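Local coordinates for uncharacterized protein Rv2277c (Mycobacterium tuberculosis, PDB 5VUG) that is uncharacterised but probably hydrolyses phosphoric diesters through a glycerophosphodiester phosphodiesterase domain of the TIM-barrel type, at residues A[23-29]-A[99-105]; A[43-47]-A[56-60]; A[200-206]-A[244-250]. All coordinates share one frame; numbering follows the deposited sequence.

Contact 1 of 3, residues A[23-29]-A[99-105]; sequences FPENTVL and YRQRATP
The type II beta turn from Pro-24 to Thr-27, which feeds the chain into helix 28-36, rests against the irregular loop 99-105, where Pro-24 and Leu-29 meet Tyr-99 and Thr-104. Pro-24 lies over one face of the tyrosine ring: its CG stands 3.9 Å from the Tyr-99 centroid and 24° off the normal, a CH-pi contact displaced toward the rim on the CD2 and CE2 side. Leu-29 meets the ring obliquely near its other flank, with CD2 3.5 Å from Tyr-99 CE1. The phenol oxygen extends past the proline to the edge of Phe-23, near the plane of that ring, where Tyr-99 OH is 3.2 Å from Phe-23 CD1.

Phe-23 to Leu-29 carry the Pro-Glu-Asn-Thr sequence that recurs in the glycerophosphodiester phosphodiesterase family. Its glutamate, Glu-25, takes no part in the contact and forms a salt bridge with Arg-17. Its threonine, Thr-27, is the N-cap of the helix. Thr-27 OG1 donates to Pro-24 O at 2.8 Å and also caps the backbone N of Ala-30, so the turn and the helix start are pinned by one hydroxyl while the methyl CG2 packs on Thr-104.

Thr-104 divides its two branches between neighbours. Its chi1 of 54° sets OG1 between the backbone N and the carbonyl carbon, facing Pro-24 CB at 3.5 Å, and puts the methyl CG2 beside the backbone N, 3.7 Å from Leu-29 CD2. Farther out, Arg-102 bends at chi2 and spreads one face of its guanidinium over the Leu-29 methyls. No direct hydrogen bond joins the two segments; a water does so instead, accepting from Val-28 N at 2.9 Å and donating to Pro-105 O at 2.7 Å.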
loop_
_atom_site.group_PDB
_atom_site.type_symbol
_atom_site.label_atom_id
_atom_site.label_comp_id
_atom_site.label_asym_id
_atom_site.label_seq_id
_atom_site.Cartn_x
_atom_site.Cartn_y
_atom_site.Cartn_z
ATOM N N PHE A 23 7.888 -12.587 31.618
ATOM C CA PHE A 23 8.268 -13.943 31.992
ATOM C C PHE A 23 8.412 -14.747 30.713
ATOM O O PHE A 23 7.922 -14.324 29.659
ATOM C CB PHE A 23 7.199 -14.589 32.888
ATOM C CG PHE A 23 7.067 -13.934 34.230
ATOM C CD1 PHE A 23 7.883 -14.318 35.285
ATOM C CD2 PHE A 23 6.142 -12.917 34.429
ATOM C CE1 PHE A 23 7.774 -13.703 36.514
ATOM C CE2 PHE A 23 6.030 -12.290 35.662
ATOM C CZ PHE A 23 6.837 -12.689 36.706
ATOM N N PRO A 24 9.093 -15.919 30.765
ATOM C CA PRO A 24 9.271 -16.727 29.546
ATOM C C PRO A 24 7.966 -16.960 28.801
ATOM O O PRO A 24 6.991 -17.451 29.380
ATOM C CB PRO A 24 9.857 -18.038 30.084
ATOM C CG PRO A 24 10.668 -17.581 31.283
ATOM C CD PRO A 24 9.827 -16.490 31.912
ATOM N N GLU A 25 7.931 -16.576 27.529
ATOM C CA GLU A 25 6.677 -16.593 26.790
ATOM C C GLU A 25 6.122 -18.010 26.690
ATOM O O GLU A 25 6.861 -18.998 26.663
ATOM C CB GLU A 25 6.872 -16.007 25.394
ATOM C CG GLU A 25 7.896 -16.744 24.533
ATOM C CD GLU A 25 7.940 -16.204 23.134
ATOM O OE1 GLU A 25 8.335 -15.038 22.965
ATOM O OE2 GLU A 25 7.563 -16.940 22.203
ATOM N N ASN A 26 4.795 -18.108 26.646
ATOM C CA ASN A 26 4.134 -19.382 26.391
ATOM C C ASN A 26 4.478 -20.458 27.432
ATOM O O ASN A 26 4.554 -21.647 27.112
ATOM C CB ASN A 26 4.395 -19.866 24.961
ATOM C CG ASN A 26 3.599 -19.086 23.931
ATOM O OD1 ASN A 26 2.397 -18.839 24.116
ATOM N ND2 ASN A 26 4.257 -18.699 22.828
ATOM N N THR A 27 4.651 -20.053 28.695
ATOM C CA THR A 27 4.838 -20.991 29.801
ATOM C C THR A 27 3.731 -20.809 30.833
ATOM O O THR A 27 3.085 -19.764 30.893
ATOM C CB THR A 27 6.202 -20.821 30.497
ATOM O OG1 THR A 27 6.280 -19.516 31.086
ATOM C CG2 THR A 27 7.344 -21.025 29.495
ATOM N N VAL A 28 3.519 -21.842 31.655
ATOM C CA VAL A 28 2.533 -21.736 32.734
ATOM C C VAL A 28 2.927 -20.650 33.735
ATOM O O VAL A 28 2.070 -19.900 34.218
ATOM C CB VAL A 28 2.272 -23.104 33.395
ATOM C CG1 VAL A 28 1.431 -22.943 34.681
ATOM C CG2 VAL A 28 1.579 -24.038 32.391
ATOM N N LEU A 29 4.227 -20.518 34.031
ATOM C CA LEU A 29 4.667 -19.426 34.902
ATOM C C LEU A 29 4.196 -18.080 34.365
ATOM O O LEU A 29 3.635 -17.261 35.106
ATOM C CB LEU A 29 6.191 -19.441 35.095
ATOM C CG LEU A 29 6.735 -18.314 35.993
ATOM C CD1 LEU A 29 6.209 -18.467 37.404
ATOM C CD2 LEU A 29 8.264 -18.260 36.009
ATOM N N TYR A 99 16.249 -18.197 34.211
ATOM C CA TYR A 99 15.444 -19.410 34.223
ATOM C C TYR A 99 16.202 -20.654 33.773
ATOM O O TYR A 99 15.609 -21.736 33.719
ATOM C CB TYR A 99 14.127 -19.215 33.453
ATOM C CG TYR A 99 13.246 -18.183 34.118
ATOM C CD1 TYR A 99 12.447 -18.525 35.196
ATOM C CD2 TYR A 99 13.242 -16.855 33.691
ATOM C CE1 TYR A 99 11.653 -17.577 35.828
ATOM C CE2 TYR A 99 12.452 -15.905 34.314
ATOM C CZ TYR A 99 11.656 -16.271 35.381
ATOM O OH TYR A 99 10.867 -15.330 36.019
ATOM N N ARG A 100 17.498 -20.543 33.473
ATOM C CA ARG A 100 18.284 -21.756 33.256
ATOM C C ARG A 100 18.396 -22.581 34.527
ATOM O O ARG A 100 18.557 -23.804 34.457
ATOM C CB ARG A 100 19.676 -21.415 32.741
ATOM C CG ARG A 100 19.637 -20.912 31.342
ATOM C CD ARG A 100 20.942 -21.093 30.612
ATOM N NE ARG A 100 20.771 -20.521 29.289
ATOM C CZ ARG A 100 21.744 -20.239 28.441
ATOM N NH1 ARG A 100 23.017 -20.475 28.762
ATOM N NH2 ARG A 100 21.432 -19.716 27.268
ATOM N N GLN A 101 18.312 -21.938 35.687
ATOM C CA GLN A 101 18.382 -22.637 36.959
ATOM C C GLN A 101 17.018 -22.847 37.600
ATOM O O GLN A 101 16.932 -23.531 38.626
ATOM C CB GLN A 101 19.306 -21.890 37.929
ATOM C CG GLN A 101 20.348 -21.002 37.248
ATOM C CD GLN A 101 21.270 -21.762 36.304
ATOM O OE1 GLN A 101 21.421 -22.982 36.403
ATOM N NE2 GLN A 101 21.887 -21.037 35.377
ATOM N N ARG A 102 15.949 -22.276 37.021
ATOM C CA ARG A 102 14.579 -22.448 37.513
ATOM C C ARG A 102 13.721 -22.669 36.267
ATOM O O ARG A 102 13.082 -21.743 35.767
ATOM C CB ARG A 102 14.102 -21.238 38.322
ATOM C CG ARG A 102 12.701 -21.396 38.935
ATOM C CD ARG A 102 11.635 -20.580 38.190
ATOM N NE ARG A 102 10.297 -20.734 38.767
ATOM C CZ ARG A 102 9.318 -21.456 38.225
ATOM N NH1 ARG A 102 9.512 -22.098 37.081
ATOM N NH2 ARG A 102 8.138 -21.530 38.829
ATOM N N ALA A 103 13.709 -23.909 35.780
ATOM C CA ALA A 103 13.153 -24.194 34.462
ATOM C C ALA A 103 11.667 -23.862 34.385
ATOM O O ALA A 103 10.903 -24.094 35.329
ATOM C CB ALA A 103 13.367 -25.662 34.098
ATOM N N THR A 104 11.271 -23.293 33.244
ATOM C CA THR A 104 9.873 -23.123 32.864
ATOM C C THR A 104 9.642 -24.005 31.641
ATOM O O THR A 104 9.985 -23.607 30.515
ATOM C CB THR A 104 9.583 -21.653 32.532
ATOM O OG1 THR A 104 10.513 -21.187 31.543
ATOM C CG2 THR A 104 9.709 -20.771 33.773
ATOM N N PRO A 105 9.096 -25.211 31.801
ATOM C CA PRO A 105 9.036 -26.154 30.677
ATOM C C PRO A 105 7.992 -25.760 29.644
ATOM O O PRO A 105 7.094 -24.956 29.894
ATOM C CB PRO A 105 8.659 -27.483 31.342
ATOM C CG PRO A 105 8.011 -27.108 32.624
ATOM C CD PRO A 105 8.633 -25.810 33.063
HETATM O O HOH W 1 5.184 -24.269 31.683
#

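Contact 2 of 3, residues A[43-47]-A[56-60]; sequences WLTVQ and LYRPS
The side-chain amide nitrogen of Gln-47 is used twice, with NE2 donating to Pro-59 O at 2.8 Å and to Tyr-57 O at 2.9 Å. Extended beyond CG (chi2 -170°), the side chain carries its amide out to both. The two acceptors lie near the amide plane, so the two N-H groups are spent on one bend of chain and fix the rotation of the amide; relative to the acceptors, NE2 sits above each carbonyl plane. A water donates to both Gln-47 OE1 and Ser-60 O.

Earlier in the strand, Tyr-57 N donates to Thr-45 O at 2.9 Å, and the same oxygen receives a CA-H contact from Leu-56 CA at 3.1 Å. Val-46 and Leu-56 form an antiparallel non-hydrogen-bonded pair; after this single bridge the chain departs, residues 56-59 running 75° from the direction of 44-47. Thr-45 OG1 packs 3.6 Å from Arg-58 CB, while Arg-58 NE forms a salt bridge with Glu-25.

Leu-56 CD1 touches Leu-44 CD2 at 3.8 Å, and both leucines touch Ile-31 of helix 28-36 and Ala-112 of helix 109-114, while strand 41-48 lies between parallel strands 12-16 and 121-125.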
loop_
_atom_site.group_PDB
_atom_site.type_symbol
_atom_site.label_atom_id
_atom_site.label_comp_id
_atom_site.label_asym_id
_atom_site.label_seq_id
_atom_site.Cartn_x
_atom_site.Cartn_y
_atom_site.Cartn_z
ATOM N N TRP A 43 -3.271 -14.658 25.038
ATOM C CA TRP A 43 -2.895 -14.995 23.667
ATOM C C TRP A 43 -1.745 -16.000 23.720
ATOM O O TRP A 43 -0.683 -15.699 24.271
ATOM C CB TRP A 43 -2.452 -13.723 22.930
ATOM C CG TRP A 43 -2.006 -13.934 21.501
ATOM C CD1 TRP A 43 -0.853 -14.553 21.065
ATOM C CD2 TRP A 43 -2.697 -13.505 20.323
ATOM N NE1 TRP A 43 -0.800 -14.537 19.688
ATOM C CE2 TRP A 43 -1.920 -13.908 19.206
ATOM C CE3 TRP A 43 -3.902 -12.827 20.099
ATOM C CZ2 TRP A 43 -2.313 -13.656 17.890
ATOM C CZ3 TRP A 43 -4.293 -12.578 18.788
ATOM C CH2 TRP A 43 -3.501 -12.999 17.697
ATOM N N LEU A 44 -1.942 -17.178 23.135
ATOM C CA LEU A 44 -0.990 -18.275 23.259
ATOM C C LEU A 44 -0.683 -18.830 21.875
ATOM O O LEU A 44 -1.581 -18.926 21.029
ATOM C CB LEU A 44 -1.593 -19.388 24.125
ATOM C CG LEU A 44 -2.062 -18.992 25.533
ATOM C CD1 LEU A 44 -2.825 -20.125 26.194
ATOM C CD2 LEU A 44 -0.870 -18.532 26.398
ATOM N N THR A 45 0.571 -19.223 21.636
ATOM C CA THR A 45 0.964 -19.758 20.334
ATOM C C THR A 45 1.021 -21.276 20.432
ATOM O O THR A 45 1.671 -21.809 21.334
ATOM C CB THR A 45 2.338 -19.244 19.889
ATOM O OG1 THR A 45 2.533 -17.896 20.328
ATOM C CG2 THR A 45 2.432 -19.315 18.374
ATOM N N VAL A 46 0.362 -21.971 19.501
ATOM C CA VAL A 46 0.127 -23.410 19.619
ATOM C C VAL A 46 0.770 -24.152 18.446
ATOM O O VAL A 46 0.611 -23.757 17.283
ATOM C CB VAL A 46 -1.375 -23.734 19.719
ATOM C CG1 VAL A 46 -1.569 -25.194 20.108
ATOM C CG2 VAL A 46 -2.056 -22.794 20.725
ATOM N N GLN A 47 1.508 -25.215 18.764
ATOM C CA GLN A 47 2.040 -26.176 17.796
ATOM C C GLN A 47 1.700 -27.576 18.302
ATOM O O GLN A 47 1.104 -27.732 19.369
ATOM C CB GLN A 47 3.544 -25.954 17.538
ATOM C CG GLN A 47 3.844 -24.565 16.951
ATOM C CD GLN A 47 5.281 -24.425 16.481
ATOM O OE1 GLN A 47 5.745 -25.206 15.648
ATOM N NE2 GLN A 47 5.989 -23.429 17.006
ATOM N N LEU A 56 2.415 -25.323 23.707
ATOM C CA LEU A 56 2.618 -23.892 23.486
ATOM C C LEU A 56 4.067 -23.652 23.081
ATOM O O LEU A 56 4.988 -23.965 23.841
ATOM C CB LEU A 56 2.288 -23.065 24.729
ATOM C CG LEU A 56 0.881 -23.193 25.311
ATOM C CD1 LEU A 56 0.655 -22.064 26.313
ATOM C CD2 LEU A 56 -0.188 -23.167 24.202
ATOM N N TYR A 57 4.264 -23.104 21.882
ATOM C CA TYR A 57 5.595 -22.769 21.389
ATOM C C TYR A 57 5.436 -21.910 20.142
ATOM O O TYR A 57 4.634 -22.237 19.263
ATOM C CB TYR A 57 6.449 -24.019 21.098
ATOM C CG TYR A 57 7.899 -23.647 20.920
ATOM C CD1 TYR A 57 8.663 -23.230 22.011
ATOM C CD2 TYR A 57 8.494 -23.658 19.667
ATOM C CE1 TYR A 57 9.987 -22.863 21.859
ATOM C CE2 TYR A 57 9.825 -23.282 19.508
ATOM C CZ TYR A 57 10.557 -22.878 20.616
ATOM O OH TYR A 57 11.868 -22.473 20.512
ATOM N N ARG A 58 6.153 -20.790 20.081
ATOM C CA ARG A 58 6.008 -19.844 18.970
ATOM C C ARG A 58 7.038 -20.021 17.847
ATOM O O ARG A 58 6.654 -20.057 16.668
ATOM C CB ARG A 58 5.955 -18.402 19.492
ATOM C CG ARG A 58 5.933 -17.314 18.435
ATOM C CD ARG A 58 7.290 -16.697 18.170
ATOM N NE ARG A 58 8.007 -16.252 19.370
ATOM C CZ ARG A 58 9.258 -15.795 19.324
ATOM N NH1 ARG A 58 9.879 -15.721 18.153
ATOM N NH2 ARG A 58 9.889 -15.419 20.425
ATOM N N PRO A 59 8.338 -20.113 18.136
ATOM C CA PRO A 59 9.321 -20.164 17.043
ATOM C C PRO A 59 9.213 -21.437 16.212
ATOM O O PRO A 59 8.627 -22.445 16.615
ATOM C CB PRO A 59 10.666 -20.103 17.776
ATOM C CG PRO A 59 10.358 -19.415 19.063
ATOM C CD PRO A 59 8.998 -19.942 19.443
ATOM N N SER A 60 9.816 -21.390 15.024
ATOM C CA SER A 60 9.802 -22.582 14.181
ATOM C C SER A 60 10.743 -23.664 14.709
ATOM O O SER A 60 10.494 -24.857 14.495
ATOM C CB SER A 60 10.111 -22.219 12.732
ATOM O OG SER A 60 11.360 -21.564 12.637
HETATM O O HOH W 2 8.165 -26.168 15.078
#

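Contact 3 of 3, residues A[200-206]-A[244-250]; sequences KWAGFEL and MKVMGFA
Two neighbouring parallel strands of the barrel wall, 201-205 and 245-249, pair here in unbroken register from Trp-201 opposite Lys-245 to Glu-205 opposite Phe-249. Six backbone hydrogen bonds alternate between segments 200-206 and 244-250. The straightest, Phe-249 N to Phe-204 O, is 2.8 Å long with 174° at the hydrogen, although the donor stands well above the carbonyl plane.

The face that bears Trp-201, Lys-245, Met-247, Glu-205 and Phe-249 carries the two aromatic contacts. Lys-245 CB sits over the centre of the Trp-201 six-membered ring, 3.4 Å from its centroid and 6° off the normal, and Lys-245 CD runs on over Trp-201 CE2 and CZ2. Phe-249 has CG anti to the carbonyl carbon (chi1 -64°), its ring laid back over the backbone of Gly-203 and Phe-204; because Gly-203 has no side chain, Phe-249 CZ comes to 3.5 Å from Gly-203 CA. A bound glycerol lies about 4 Å from the Phe-249 side chain. Glu-205 brings OE1 to the edge of this ring, 3.8 Å from Phe-249 CD2, its carboxylate nearly perpendicular to the ring; OE1 is also salt-bridged to Arg-176.

The other face, with Ala-202, Phe-204 and Val-246, is covered by helices 176-189 and 232-239. Strand 245-249 also pairs in parallel with 267-270, as in the continuous parallel wall of a TIM barrel.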
loop_
_atom_site.group_PDB
_atom_site.type_symbol
_atom_site.label_atom_id
_atom_site.label_comp_id
_atom_site.label_asym_id
_atom_site.label_seq_id
_atom_site.Cartn_x
_atom_site.Cartn_y
_atom_site.Cartn_z
ATOM N N LYS A 200 -17.319 -11.614 14.341
ATOM C CA LYS A 200 -15.956 -12.137 14.320
ATOM C C LYS A 200 -14.978 -11.186 14.994
ATOM O O LYS A 200 -15.143 -9.961 14.955
ATOM C CB LYS A 200 -15.489 -12.343 12.879
ATOM C CG LYS A 200 -16.264 -13.380 12.125
ATOM C CD LYS A 200 -15.419 -14.594 11.951
ATOM C CE LYS A 200 -16.166 -15.705 11.265
ATOM N NZ LYS A 200 -15.603 -17.009 11.699
ATOM N N TRP A 201 -13.937 -11.768 15.591
ATOM C CA TRP A 201 -12.755 -11.012 15.983
ATOM C C TRP A 201 -11.880 -10.735 14.766
ATOM O O TRP A 201 -11.729 -11.583 13.878
ATOM C CB TRP A 201 -11.916 -11.809 16.988
ATOM C CG TRP A 201 -12.328 -11.628 18.412
ATOM C CD1 TRP A 201 -13.119 -12.460 19.144
ATOM C CD2 TRP A 201 -11.973 -10.543 19.278
ATOM N NE1 TRP A 201 -13.288 -11.959 20.417
ATOM C CE2 TRP A 201 -12.589 -10.785 20.525
ATOM C CE3 TRP A 201 -11.194 -9.382 19.121
ATOM C CZ2 TRP A 201 -12.452 -9.915 21.611
ATOM C CZ3 TRP A 201 -11.065 -8.514 20.204
ATOM C CH2 TRP A 201 -11.690 -8.785 21.431
ATOM N N ALA A 202 -11.292 -9.543 14.738
ATOM C CA ALA A 202 -10.266 -9.190 13.768
ATOM C C ALA A 202 -9.165 -8.450 14.508
ATOM O O ALA A 202 -9.424 -7.809 15.527
ATOM C CB ALA A 202 -10.818 -8.280 12.669
ATOM N N GLY A 203 -7.934 -8.545 14.000
ATOM C CA GLY A 203 -6.816 -7.864 14.625
ATOM C C GLY A 203 -5.776 -7.421 13.616
ATOM O O GLY A 203 -5.674 -7.971 12.518
ATOM N N PHE A 204 -5.014 -6.393 13.994
ATOM C CA PHE A 204 -3.915 -5.928 13.159
ATOM C C PHE A 204 -3.062 -4.991 13.995
ATOM O O PHE A 204 -3.568 -4.362 14.925
ATOM C CB PHE A 204 -4.409 -5.186 11.909
ATOM C CG PHE A 204 -3.501 -5.337 10.724
ATOM C CD1 PHE A 204 -3.528 -6.492 9.959
ATOM C CD2 PHE A 204 -2.629 -4.323 10.366
ATOM C CE1 PHE A 204 -2.694 -6.636 8.859
ATOM C CE2 PHE A 204 -1.788 -4.459 9.264
ATOM C CZ PHE A 204 -1.825 -5.620 8.512
ATOM N N GLU A 205 -1.775 -4.907 13.643
ATOM C CA GLU A 205 -0.841 -3.995 14.295
ATOM C C GLU A 205 -1.301 -2.545 14.180
ATOM O O GLU A 205 -1.891 -2.133 13.179
ATOM C CB GLU A 205 0.541 -4.100 13.634
ATOM C CG GLU A 205 1.384 -5.299 14.045
ATOM C CD GLU A 205 0.960 -6.619 13.418
ATOM O OE1 GLU A 205 0.039 -6.650 12.580
ATOM O OE2 GLU A 205 1.572 -7.648 13.780
ATOM N N LEU A 206 -0.997 -1.758 15.222
ATOM C CA LEU A 206 -1.224 -0.314 15.169
ATOM C C LEU A 206 -0.289 0.371 14.184
ATOM O O LEU A 206 -0.646 1.412 13.614
ATOM C CB LEU A 206 -1.020 0.308 16.553
ATOM C CG LEU A 206 -2.250 0.582 17.413
ATOM C CD1 LEU A 206 -3.127 -0.644 17.498
ATOM C CD2 LEU A 206 -1.829 1.068 18.803
HETATM N N MSE A 244 -18.736 -7.257 15.221
HETATM C CA MSE A 244 -17.303 -7.540 15.163
HETATM C C MSE A 244 -16.590 -6.962 16.380
HETATM O O MSE A 244 -16.999 -5.941 16.934
HETATM C CB MSE A 244 -16.650 -6.955 13.905
HETATM C CG MSE A 244 -17.060 -7.620 12.595
HETATM SE SE MSE A 244 -15.760 -7.295 11.155
HETATM C CE MSE A 244 -14.497 -8.728 11.520
ATOM N N LYS A 245 -15.505 -7.620 16.781
ATOM C CA LYS A 245 -14.623 -7.136 17.832
ATOM C C LYS A 245 -13.234 -6.982 17.233
ATOM O O LYS A 245 -12.815 -7.808 16.417
ATOM C CB LYS A 245 -14.597 -8.119 19.012
ATOM C CG LYS A 245 -15.967 -8.308 19.662
ATOM C CD LYS A 245 -15.950 -9.414 20.697
ATOM C CE LYS A 245 -17.312 -9.541 21.386
ATOM N NZ LYS A 245 -17.309 -10.533 22.500
ATOM N N VAL A 246 -12.538 -5.903 17.590
ATOM C CA VAL A 246 -11.270 -5.560 16.949
ATOM C C VAL A 246 -10.166 -5.427 17.989
ATOM O O VAL A 246 -10.351 -4.811 19.048
ATOM C CB VAL A 246 -11.361 -4.317 16.031
ATOM C CG1 VAL A 246 -12.248 -4.623 14.814
ATOM C CG2 VAL A 246 -11.885 -3.101 16.788
HETATM N N MSE A 247 -9.016 -6.016 17.678
HETATM C CA MSE A 247 -7.844 -5.968 18.549
HETATM C C MSE A 247 -6.674 -5.274 17.877
HETATM O O MSE A 247 -6.368 -5.536 16.700
HETATM C CB MSE A 247 -7.425 -7.386 18.953
HETATM C CG MSE A 247 -6.239 -7.427 19.945
HETATM SE SE MSE A 247 -5.736 -9.261 20.422
HETATM C CE MSE A 247 -7.490 -9.965 20.847
ATOM N N GLY A 248 -6.017 -4.384 18.618
ATOM C CA GLY A 248 -4.780 -3.796 18.141
ATOM C C GLY A 248 -3.601 -4.663 18.529
ATOM O O GLY A 248 -3.451 -4.999 19.708
ATOM N N PHE A 249 -2.786 -5.073 17.559
ATOM C CA PHE A 249 -1.597 -5.863 17.854
ATOM C C PHE A 249 -0.416 -4.930 18.131
ATOM O O PHE A 249 -0.389 -3.772 17.705
ATOM C CB PHE A 249 -1.222 -6.756 16.662
ATOM C CG PHE A 249 -2.257 -7.806 16.305
ATOM C CD1 PHE A 249 -3.213 -8.229 17.224
ATOM C CD2 PHE A 249 -2.225 -8.410 15.052
ATOM C CE1 PHE A 249 -4.135 -9.224 16.886
ATOM C CE2 PHE A 249 -3.148 -9.391 14.703
ATOM C CZ PHE A 249 -4.098 -9.800 15.627
ATOM N N ALA A 250 0.585 -5.465 18.833
ATOM C CA ALA A 250 1.851 -4.761 19.065
ATOM C C ALA A 250 1.634 -3.402 19.739
ATOM O O ALA A 250 2.158 -2.372 19.306
ATOM C CB ALA A 250 2.671 -4.640 17.776
#

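One contact is peripheral and two are central. Contact 1 is partly buried, its centre about 19 Å from the centre of the chain, and joins a helix entrance to a long loop by apolar packing and a water. Contacts 2 and 3 are buried and belong to the barrel sheet, one joining a strand to a departing loop through a side-chain amide, one backbone bond and leucine packing, the other pairing two strands through regular backbone bonds. Contact 2 is nested within the chain closed by contact 1 and tied to it by a salt bridge and by a probable hydrogen bond of Asn-26 OD1 with Thr-45 N. It reaches contact 3 through Trp-43, which packs on Phe-249 and Met-247; contacts 1 and 3 do not touch.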